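Local coordinates for uncharacterized protein (Bacteroides fragilis, PDB 3EUR), which is of unknown function but has a thioredoxin-like domain, consistent with a role related to thiol-disulfide chemistry, at residues Thr34-Asn39 and Leu71-Asp76. Numbering follows the deposited sequence.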
loop_
_atom_site.group_PDB
_atom_site.type_symbol
_atom_site.label_atom_id
_atom_site.label_comp_id
_atom_site.label_asym_id
_atom_site.label_seq_id
_atom_site.Cartn_x
_atom_site.Cartn_y
_atom_site.Cartn_z
ATOM N N THR A 34 3.462 7.701 -3.408
ATOM C CA THR A 34 2.882 6.388 -3.343
ATOM C C THR A 34 2.418 6.128 -1.908
ATOM O O THR A 34 3.210 6.290 -0.970
ATOM C CB THR A 34 3.873 5.277 -3.774
ATOM O OG1 THR A 34 4.222 5.438 -5.133
ATOM C CG2 THR A 34 3.319 3.908 -3.554
ATOM N N LEU A 35 1.164 5.743 -1.740
ATOM C CA LEU A 35 0.669 5.283 -0.465
ATOM C C LEU A 35 0.626 3.760 -0.508
ATOM O O LEU A 35 -0.217 3.185 -1.181
ATOM C CB LEU A 35 -0.710 5.875 -0.163
ATOM C CG LEU A 35 -1.260 5.589 1.241
ATOM C CD1 LEU A 35 -0.306 6.065 2.338
ATOM C CD2 LEU A 35 -2.635 6.302 1.372
ATOM N N LEU A 36 1.638 3.151 0.106
ATOM C CA LEU A 36 1.761 1.727 0.148
ATOM C C LEU A 36 0.923 1.188 1.312
ATOM O O LEU A 36 1.117 1.591 2.446
ATOM C CB LEU A 36 3.247 1.345 0.335
ATOM C CG LEU A 36 3.564 -0.142 0.479
ATOM C CD1 LEU A 36 3.209 -0.885 -0.802
ATOM C CD2 LEU A 36 5.020 -0.343 0.791
ATOM N N PHE A 37 -0.026 0.335 0.971
ATOM C CA PHE A 37 -1.025 -0.173 1.880
ATOM C C PHE A 37 -0.882 -1.685 1.990
ATOM O O PHE A 37 -1.349 -2.406 1.127
ATOM C CB PHE A 37 -2.392 0.298 1.380
ATOM C CG PHE A 37 -3.603 -0.296 2.070
ATOM C CD1 PHE A 37 -3.599 -0.770 3.384
ATOM C CD2 PHE A 37 -4.820 -0.298 1.398
ATOM C CE1 PHE A 37 -4.746 -1.283 3.945
ATOM C CE2 PHE A 37 -5.959 -0.814 1.968
ATOM C CZ PHE A 37 -5.927 -1.290 3.251
ATOM N N ILE A 38 -0.213 -2.157 3.040
ATOM C CA ILE A 38 0.013 -3.598 3.254
ATOM C C ILE A 38 -1.176 -4.133 3.991
ATOM O O ILE A 38 -1.507 -3.637 5.056
ATOM C CB ILE A 38 1.312 -3.867 4.006
ATOM C CG1 ILE A 38 2.488 -3.093 3.414
ATOM C CG2 ILE A 38 1.557 -5.358 4.064
ATOM C CD1 ILE A 38 3.809 -3.204 4.191
ATOM N N ASN A 39 -1.864 -5.121 3.436
ATOM C CA ASN A 39 -3.203 -5.497 3.944
ATOM C C ASN A 39 -3.330 -7.003 3.913
ATOM O O ASN A 39 -2.651 -7.687 3.137
ATOM C CB ASN A 39 -4.257 -4.848 3.068
ATOM C CG ASN A 39 -4.222 -5.339 1.671
ATOM O OD1 ASN A 39 -3.569 -4.756 0.774
ATOM N ND2 ASN A 39 -4.832 -6.433 1.453
ATOM N N LEU A 71 -1.022 1.881 -3.670
ATOM C CA LEU A 71 -0.544 0.555 -4.045
ATOM C C LEU A 71 -0.832 -0.347 -2.869
ATOM O O LEU A 71 -0.199 -0.246 -1.821
ATOM C CB LEU A 71 0.951 0.615 -4.365
ATOM C CG LEU A 71 1.560 -0.724 -4.796
ATOM C CD1 LEU A 71 0.888 -1.297 -6.003
ATOM C CD2 LEU A 71 3.048 -0.515 -5.025
ATOM N N SER A 72 -1.851 -1.187 -3.013
ATOM C CA SER A 72 -2.184 -2.171 -2.009
ATOM C C SER A 72 -1.432 -3.460 -2.271
ATOM O O SER A 72 -1.380 -3.947 -3.420
ATOM C CB SER A 72 -3.663 -2.456 -1.999
ATOM O OG SER A 72 -3.991 -3.751 -1.492
ATOM N N ILE A 73 -0.850 -4.041 -1.241
ATOM C CA ILE A 73 -0.072 -5.267 -1.376
ATOM C C ILE A 73 -0.469 -6.270 -0.319
ATOM O O ILE A 73 -0.426 -5.970 0.890
ATOM C CB ILE A 73 1.451 -5.000 -1.348
ATOM C CG1 ILE A 73 2.261 -6.280 -1.583
ATOM C CG2 ILE A 73 1.972 -4.352 -0.099
ATOM C CD1 ILE A 73 2.028 -6.943 -2.974
ATOM N N TYR A 74 -0.817 -7.459 -0.777
ATOM C CA TYR A 74 -1.120 -8.590 0.072
ATOM C C TYR A 74 0.075 -9.496 0.157
ATOM O O TYR A 74 0.522 -10.030 -0.866
ATOM C CB TYR A 74 -2.299 -9.337 -0.535
ATOM C CG TYR A 74 -2.660 -10.615 0.190
ATOM C CD1 TYR A 74 -3.145 -10.600 1.455
ATOM C CD2 TYR A 74 -2.618 -11.824 -0.432
ATOM C CE1 TYR A 74 -3.477 -11.769 2.109
ATOM C CE2 TYR A 74 -2.933 -13.012 0.239
ATOM C CZ TYR A 74 -3.387 -12.966 1.490
ATOM O OH TYR A 74 -3.721 -14.130 2.154
ATOM N N PRO A 75 0.639 -9.707 1.377
ATOM C CA PRO A 75 1.916 -10.435 1.481
ATOM C C PRO A 75 1.782 -11.887 1.918
ATOM O O PRO A 75 2.787 -12.555 2.124
ATOM C CB PRO A 75 2.631 -9.669 2.568
ATOM C CG PRO A 75 1.521 -9.298 3.503
ATOM C CD PRO A 75 0.376 -8.932 2.620
ATOM N N ASP A 76 0.578 -12.334 2.142
ATOM C CA ASP A 76 0.318 -13.683 2.709
ATOM C C ASP A 76 -0.157 -14.694 1.652
ATOM O O ASP A 76 -0.074 -14.440 0.460
ATOM C CB ASP A 76 -0.666 -13.579 3.858
ATOM C CG ASP A 76 -0.120 -12.788 5.042
ATOM O OD1 ASP A 76 1.094 -12.865 5.285
ATOM O OD2 ASP A 76 -0.926 -12.056 5.667
#
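I73 carries its CG1 branch anti to the backbone N (chi1 -176°), which leaves CG2 to face strand 33-38. I38 keeps CG1 beside its own backbone N, anti to the carbonyl carbon (chi1 -48°). The two side chains lie side by side and point the same way, I38 CG1 3.8 Å from I73 CG2. L36 comes to the same methyl at a slant, its CD1 3.7 Å from I73 CG2. L36 CD1 also touches L71 CD2, so L36, I38, L71 and I73 form one apolar patch on a single sheet face. At its end P75 CG meets I38 CG2 at 4.0 Å, roughly at right angles.

F37 and S72 point to the other face. The backbones run parallel in register. L35 O accepts from L71 N, L71 O from F37 N, F37 O from I73 N, and I73 O from N39 N. All four bonds are nearly straight, 2.9 Å for F37 N to L71 O. Just past the end of strand 33-38, N39 O lies at the edge of the Y74 ring, near its plane, 3.4 Å from CD1. The Y74 hydroxyl bonds to E78 N.

These are adjacent interior strands of the mixed thioredoxin-like sheet, 68-74 being the middle one. Helices 44-55 and 57-64 lie between them in the chain, so the pair forms a beta-alpha-beta crossover. Helix 44-55 packs on L35 and F37. Strand 116-120 flanks 33-38, and strand 94-97 flanks 68-74.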